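Local coordinates for shikimate dehydrogenase (NADP(+)) (Peptoclostridium difficile, PDB 5DZS), which probably catalyses the reversible NADPH-linked reduction of 3-dehydroshikimate to shikimate, a step on the route to chorismate and the aromatic amino acids, at residues V116-T126 with F137-S148. Numbering follows the deposited sequence.
With SO4 (sulfate ion), chain E.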
ATOM      1  N   VAL B 116     -10.450  -3.659 -23.749  1.00 47.90           N
ATOM      2  CA  VAL B 116     -11.743  -4.350 -23.671  1.00 48.19           C
ATOM      3  C   VAL B 116     -12.931  -3.409 -23.899  1.00 49.13           C
ATOM      4  O   VAL B 116     -14.082  -3.850 -23.923  1.00 48.32           O
ATOM      5  CB  VAL B 116     -11.914  -5.094 -22.320  1.00 47.82           C
ATOM      6  CG1 VAL B 116     -10.679  -5.936 -22.012  1.00 48.68           C
ATOM      7  CG2 VAL B 116     -12.164  -4.128 -21.178  1.00 48.54           C
ATOM      8  N   GLN B 117     -12.639  -2.119 -24.058  1.00 50.76           N
ATOM      9  CA  GLN B 117     -13.661  -1.094 -24.302  1.00 55.63           C
ATOM     10  C   GLN B 117     -14.621  -1.487 -25.420  1.00 55.95           C
ATOM     11  O   GLN B 117     -14.196  -1.768 -26.536  1.00 55.14           O
ATOM     12  CB  GLN B 117     -12.977   0.233 -24.667  1.00 59.05           C
ATOM     13  CG  GLN B 117     -13.913   1.352 -25.108  1.00 66.52           C
ATOM     14  CD  GLN B 117     -14.902   1.761 -24.034  1.00 69.43           C
ATOM     15  OE1 GLN B 117     -14.621   1.650 -22.843  1.00 70.62           O
ATOM     16  NE2 GLN B 117     -16.061   2.260 -24.454  1.00 74.05           N
ATOM     17  N   GLY B 118     -15.915  -1.506 -25.107  1.00 56.15           N
ATOM     18  CA  GLY B 118     -16.956  -1.828 -26.081  1.00 58.41           C
ATOM     19  C   GLY B 118     -16.931  -3.231 -26.667  1.00 56.58           C
ATOM     20  O   GLY B 118     -17.582  -3.490 -27.681  1.00 59.11           O
ATOM     21  N   LYS B 119     -16.205  -4.150 -26.030  1.00 52.72           N
ATOM     22  CA  LYS B 119     -16.113  -5.513 -26.549  1.00 50.83           C
ATOM     23  C   LYS B 119     -17.060  -6.492 -25.859  1.00 46.69           C
ATOM     24  O   LYS B 119     -17.783  -6.135 -24.931  1.00 46.79           O
ATOM     25  CB  LYS B 119     -14.673  -5.998 -26.479  1.00 51.17           C
ATOM     26  CG  LYS B 119     -13.775  -5.211 -27.412  1.00 56.38           C
ATOM     27  CD  LYS B 119     -12.381  -5.787 -27.480  1.00 57.20           C
ATOM     28  CE  LYS B 119     -11.531  -4.979 -28.450  1.00 62.68           C
ATOM     29  NZ  LYS B 119     -10.108  -5.413 -28.434  1.00 65.81           N
ATOM     30  N   VAL B 120     -17.078  -7.719 -26.366  1.00 45.99           N
ATOM     31  CA  VAL B 120     -17.901  -8.788 -25.814  1.00 45.45           C
ATOM     32  C   VAL B 120     -16.927  -9.816 -25.266  1.00 42.32           C
ATOM     33  O   VAL B 120     -16.006 -10.238 -25.970  1.00 40.99           O
ATOM     34  CB  VAL B 120     -18.797  -9.450 -26.888  1.00 48.55           C
ATOM     35  CG1 VAL B 120     -19.615 -10.590 -26.282  1.00 47.22           C
ATOM     36  CG2 VAL B 120     -19.713  -8.422 -27.537  1.00 51.71           C
ATOM     37  N   ALA B 121     -17.111 -10.203 -24.007  1.00 40.95           N
ATOM     38  CA  ALA B 121     -16.221 -11.176 -23.377  1.00 37.89           C
ATOM     39  C   ALA B 121     -16.982 -12.220 -22.595  1.00 36.15           C
ATOM     40  O   ALA B 121     -18.098 -11.985 -22.104  1.00 36.50           O
ATOM     41  CB  ALA B 121     -15.221 -10.477 -22.466  1.00 36.76           C
ATOM     42  N   VAL B 122     -16.354 -13.382 -22.487  1.00 35.18           N
ATOM     43  CA  VAL B 122     -16.873 -14.483 -21.723  1.00 33.81           C
ATOM     44  C   VAL B 122     -15.796 -14.902 -20.739  1.00 31.63           C
ATOM     45  O   VAL B 122     -14.634 -15.066 -21.118  1.00 30.09           O
ATOM     46  CB  VAL B 122     -17.216 -15.692 -22.606  1.00 36.12           C
ATOM     47  CG1 VAL B 122     -17.549 -16.917 -21.753  1.00 36.13           C
ATOM     48  CG2 VAL B 122     -18.363 -15.346 -23.531  1.00 37.96           C
ATOM     49  N   ILE B 123     -16.185 -15.037 -19.477  1.00 32.07           N
ATOM     50  CA  ILE B 123     -15.298 -15.561 -18.442  1.00 30.76           C
ATOM     51  C   ILE B 123     -15.731 -16.992 -18.161  1.00 29.37           C
ATOM     52  O   ILE B 123     -16.919 -17.256 -17.923  1.00 30.43           O
ATOM     53  CB  ILE B 123     -15.402 -14.786 -17.119  1.00 30.21           C
ATOM     54  CG1 ILE B 123     -14.914 -13.345 -17.300  1.00 31.73           C
ATOM     55  CG2 ILE B 123     -14.584 -15.499 -16.033  1.00 30.54           C
ATOM     56  CD1 ILE B 123     -15.270 -12.425 -16.151  1.00 33.65           C
ATOM     57  N   LEU B 124     -14.776 -17.915 -18.188  1.00 28.68           N
ATOM     58  CA  LEU B 124     -15.040 -19.303 -17.865  1.00 30.93           C
ATOM     59  C   LEU B 124     -14.729 -19.546 -16.398  1.00 32.42           C
ATOM     60  O   LEU B 124     -13.575 -19.367 -15.967  1.00 32.76           O
ATOM     61  CB  LEU B 124     -14.167 -20.231 -18.699  1.00 31.51           C
ATOM     62  CG  LEU B 124     -14.236 -20.076 -20.212  1.00 32.45           C
ATOM     63  CD1 LEU B 124     -13.213 -20.994 -20.854  1.00 34.63           C
ATOM     64  CD2 LEU B 124     -15.651 -20.362 -20.696  1.00 34.69           C
ATOM     65  N   GLY B 125     -15.751 -19.942 -15.638  1.00 33.53           N
ATOM     66  CA  GLY B 125     -15.594 -20.256 -14.223  1.00 35.66           C
ATOM     67  C   GLY B 125     -16.116 -19.189 -13.287  1.00 35.67           C
ATOM     68  O   GLY B 125     -16.357 -18.048 -13.697  1.00 37.43           O
ATOM     69  N   THR B 126     -16.287 -19.531 -12.010  0.50 38.23           N
ATOM     70  CA  THR B 126     -16.893 -18.589 -11.048  0.50 39.02           C
ATOM     71  C   THR B 126     -16.160 -18.356  -9.715  0.50 40.97           C
ATOM     72  O   THR B 126     -16.772 -17.891  -8.756  0.50 42.76           O
ATOM     73  CB  THR B 126     -18.346 -19.025 -10.735  0.50 41.23           C
ATOM     74  OG1 THR B 126     -18.361 -20.374 -10.238  0.50 40.45           O
ATOM     75  CG2 THR B 126     -19.208 -18.949 -11.994  0.50 41.04           C
ATOM     76  N   PHE B 137     -13.299  -6.173 -16.166  1.00 37.84           N
ATOM     77  CA  PHE B 137     -13.998  -5.975 -17.442  1.00 41.40           C
ATOM     78  C   PHE B 137     -15.087  -4.881 -17.368  1.00 44.12           C
ATOM     79  O   PHE B 137     -15.192  -4.046 -18.267  1.00 47.71           O
ATOM     80  CB  PHE B 137     -14.635  -7.281 -17.960  1.00 39.78           C
ATOM     81  CG  PHE B 137     -13.668  -8.270 -18.580  1.00 38.15           C
ATOM     82  CD1 PHE B 137     -12.741  -7.882 -19.535  1.00 41.28           C
ATOM     83  CD2 PHE B 137     -13.785  -9.625 -18.301  1.00 36.68           C
ATOM     84  CE1 PHE B 137     -11.896  -8.816 -20.130  1.00 43.62           C
ATOM     85  CE2 PHE B 137     -12.951 -10.562 -18.895  1.00 35.83           C
ATOM     86  CZ  PHE B 137     -12.005 -10.163 -19.805  1.00 38.60           C
ATOM     87  N   ILE B 138     -15.898  -4.902 -16.311  1.00 45.14           N
ATOM     88  CA  ILE B 138     -16.981  -3.920 -16.133  1.00 49.68           C
ATOM     89  C   ILE B 138     -16.440  -2.502 -15.970  1.00 49.83           C
ATOM     90  O   ILE B 138     -16.984  -1.554 -16.538  1.00 51.16           O
ATOM     91  CB  ILE B 138     -17.858  -4.238 -14.900  1.00 51.19           C
ATOM     92  CG1 ILE B 138     -18.550  -5.603 -15.043  1.00 51.39           C
ATOM     93  CG2 ILE B 138     -18.898  -3.143 -14.686  1.00 55.91           C
ATOM     94  CD1 ILE B 138     -19.637  -5.665 -16.094  1.00 52.63           C
ATOM     95  N   ASP B 139     -15.390  -2.358 -15.172  1.00 47.94           N
ATOM     96  CA  ASP B 139     -14.772  -1.053 -14.970  1.00 49.15           C
ATOM     97  C   ASP B 139     -14.145  -0.531 -16.256  1.00 48.81           C
ATOM     98  O   ASP B 139     -14.076   0.680 -16.468  1.00 52.27           O
ATOM     99  CB  ASP B 139     -13.688  -1.127 -13.895  1.00 48.69           C
ATOM    100  CG  ASP B 139     -14.243  -1.350 -12.500  1.00 51.95           C
ATOM    101  OD1 ASP B 139     -15.478  -1.254 -12.282  1.00 55.56           O
ATOM    102  OD2 ASP B 139     -13.424  -1.608 -11.599  1.00 51.23           O
ATOM    103  N   SER B 140     -13.689  -1.442 -17.113  1.00 46.87           N
ATOM    104  CA  SER B 140     -13.016  -1.060 -18.360  1.00 46.23           C
ATOM    105  C   SER B 140     -13.954  -0.815 -19.544  1.00 47.98           C
ATOM    106  O   SER B 140     -13.489  -0.652 -20.671  1.00 47.34           O
ATOM    107  CB  SER B 140     -11.971  -2.107 -18.738  1.00 45.98           C
ATOM    108  OG  SER B 140     -10.988  -2.230 -17.728  1.00 45.61           O
ATOM    109  N   GLY B 141     -15.259  -0.801 -19.301  1.00 48.50           N
ATOM    110  CA  GLY B 141     -16.228  -0.489 -20.364  1.00 52.26           C
ATOM    111  C   GLY B 141     -16.569  -1.617 -21.321  1.00 50.56           C
ATOM    112  O   GLY B 141     -16.818  -1.378 -22.507  1.00 52.20           O
ATOM    113  N   ILE B 142     -16.568  -2.847 -20.813  1.00 47.10           N
ATOM    114  CA  ILE B 142     -16.951  -3.997 -21.611  1.00 46.24           C
ATOM    115  C   ILE B 142     -18.413  -3.777 -22.009  1.00 49.24           C
ATOM    116  O   ILE B 142     -19.220  -3.306 -21.199  1.00 50.53           O
ATOM    117  CB  ILE B 142     -16.784  -5.319 -20.802  1.00 43.09           C
ATOM    118  CG1 ILE B 142     -16.910  -6.557 -21.694  1.00 42.69           C
ATOM    119  CG2 ILE B 142     -17.771  -5.382 -19.641  1.00 44.14           C
ATOM    120  CD1 ILE B 142     -15.699  -6.816 -22.559  1.00 40.60           C
ATOM    121  N   GLU B 143     -18.749  -4.082 -23.256  1.00 51.33           N
ATOM    122  CA  GLU B 143     -20.115  -3.892 -23.738  1.00 56.31           C
ATOM    123  C   GLU B 143     -21.036  -4.998 -23.228  1.00 56.56           C
ATOM    124  O   GLU B 143     -22.113  -4.728 -22.696  1.00 58.47           O
ATOM    125  CB  GLU B 143     -20.133  -3.855 -25.273  1.00 59.24           C
ATOM    126  CG  GLU B 143     -21.517  -3.671 -25.885  1.00 66.10           C
ATOM    127  CD  GLU B 143     -22.159  -2.344 -25.517  1.00 71.90           C
ATOM    128  OE1 GLU B 143     -21.432  -1.332 -25.372  1.00 74.58           O
ATOM    129  OE2 GLU B 143     -23.400  -2.310 -25.389  1.00 78.58           O
ATOM    130  N   LYS B 144     -20.588  -6.242 -23.383  1.00 53.64           N
ATOM    131  CA  LYS B 144     -21.371  -7.413 -23.007  1.00 53.48           C
ATOM    132  C   LYS B 144     -20.457  -8.376 -22.256  1.00 47.69           C
ATOM    133  O   LYS B 144     -19.392  -8.698 -22.757  1.00 47.03           O
ATOM    134  CB  LYS B 144     -21.870  -8.087 -24.287  1.00 56.73           C
ATOM    135  CG  LYS B 144     -22.892  -9.202 -24.117  1.00 59.10           C
ATOM    136  CD  LYS B 144     -24.278  -8.667 -23.801  1.00 63.19           C
ATOM    137  CE  LYS B 144     -25.321  -9.761 -23.955  1.00 65.02           C
ATOM    138  NZ  LYS B 144     -26.692  -9.302 -23.618  1.00 68.93           N
ATOM    139  N   LEU B 145     -20.876  -8.829 -21.073  1.00 46.21           N
ATOM    140  CA  LEU B 145     -20.081  -9.779 -20.272  1.00 45.05           C
ATOM    141  C   LEU B 145     -20.886 -11.000 -19.819  1.00 43.70           C
ATOM    142  O   LEU B 145     -21.941 -10.865 -19.181  1.00 47.18           O
ATOM    143  CB  LEU B 145     -19.498  -9.091 -19.033  1.00 43.67           C
ATOM    144  CG  LEU B 145     -18.611  -9.981 -18.151  1.00 41.08           C
ATOM    145  CD1 LEU B 145     -17.382 -10.466 -18.915  1.00 39.07           C
ATOM    146  CD2 LEU B 145     -18.194  -9.256 -16.886  1.00 41.62           C
ATOM    147  N   TYR B 146     -20.385 -12.186 -20.159  1.00 41.00           N
ATOM    148  CA  TYR B 146     -20.986 -13.442 -19.736  1.00 39.85           C
ATOM    149  C   TYR B 146     -20.006 -14.159 -18.806  1.00 36.97           C
ATOM    150  O   TYR B 146     -18.793 -14.031 -18.957  1.00 34.27           O
ATOM    151  CB  TYR B 146     -21.233 -14.378 -20.918  1.00 40.15           C
ATOM    152  CG  TYR B 146     -22.086 -13.855 -22.063  1.00 42.58           C
ATOM    153  CD1 TYR B 146     -21.509 -13.145 -23.111  1.00 43.20           C
ATOM    154  CD2 TYR B 146     -23.443 -14.145 -22.138  1.00 45.79           C
ATOM    155  CE1 TYR B 146     -22.267 -12.688 -24.179  1.00 44.97           C
ATOM    156  CE2 TYR B 146     -24.211 -13.700 -23.208  1.00 46.70           C
ATOM    157  CZ  TYR B 146     -23.617 -12.971 -24.220  1.00 47.15           C
ATOM    158  OH  TYR B 146     -24.381 -12.530 -25.281  1.00 51.38           O
ATOM    159  N   VAL B 147     -20.542 -14.908 -17.851  1.00 38.01           N
ATOM    160  CA  VAL B 147     -19.735 -15.753 -16.975  1.00 35.81           C
ATOM    161  C   VAL B 147     -20.347 -17.141 -17.106  1.00 36.18           C
ATOM    162  O   VAL B 147     -21.541 -17.312 -16.854  1.00 37.70           O
ATOM    163  CB  VAL B 147     -19.760 -15.291 -15.510  1.00 38.46           C
ATOM    164  CG1 VAL B 147     -18.960 -16.250 -14.640  1.00 37.94           C
ATOM    165  CG2 VAL B 147     -19.204 -13.882 -15.396  1.00 37.59           C
ATOM    166  N   SER B 148     -19.545 -18.111 -17.537  1.00 35.51           N
ATOM    167  CA  SER B 148     -20.029 -19.484 -17.757  1.00 36.96           C
ATOM    168  C   SER B 148     -19.718 -20.413 -16.592  1.00 39.72           C
ATOM    169  O   SER B 148     -18.597 -20.437 -16.092  1.00 37.87           O
ATOM    170  CB  SER B 148     -19.419 -20.055 -19.035  1.00 37.93           C
ATOM    171  OG  SER B 148     -20.044 -21.278 -19.388  1.00 41.20           O
TER
HETATM  172  S   SO4 E 302     -17.503 -23.398 -12.908  0.50 64.21           S
HETATM  173  O1  SO4 E 302     -17.321 -23.027 -14.330  0.50 59.36           O
HETATM  174  O2  SO4 E 302     -18.114 -24.744 -12.844  0.50 57.32           O
HETATM  175  O3  SO4 E 302     -16.185 -23.401 -12.228  0.50 61.38           O
HETATM  176  O4  SO4 E 302     -18.385 -22.422 -12.231  0.50 55.84           O
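The carbonyl oxygen of K119 is gripped by two backbone donors: E143 N at 2.8 Å, in the carbonyl plane but bent at the hydrogen (136°), and K144 N, longer and straighter. This fork opens the parallel pairing of strands 120-124 and 144-149, the first beta-alpha-beta unit of the Rossmann-type NADP-binding domain, with helix 128-139 as the crossover. Bonds then run from A121 N to K144 O, Y146 N to A121 O, I123 N to Y146 O, S148 N to I123 O and G125 N to S148 O.

The F137 ring packs against the face of the sheet that carries A121, I123 and L145. CB of A121 sits over its centre, 4.2 Å from the centroid, a CH-pi contact; with only a methyl there, the ring can lie close to the sheet. The ring's edge meets V116 CG1 at CE1 (3.6 Å) and I123 CG1 at CE2 (3.8 Å). With CG1 of I142 anti to its backbone N (chi1 -169°) and the chain then bent, CD1 reaches back to A121 CB at 3.7 Å. L145 CD1 fills in beside I123 CD1, both apolar groups suiting a buried layer between sheet and helix.

The other face carries V120, V122 and Y146; the tyrosine ring takes V120 CG1 at its edge, and the side chain packs on I163 and I165 of strand 163-166. At the backbone angles of G125 a CB would be jammed against the carbonyl oxygen of L124, which a glycine avoids. T149 OG1 and, doubtfully, one of two T126 conformers through OG1 hydrogen-bond a sulfate probably from the crystallisation liquor. G141, with positive phi, is the C-prime residue of the helix's Schellman motif, and its carbonyl oxygen accepts a hydrogen bond from G118 N (2.8 Å).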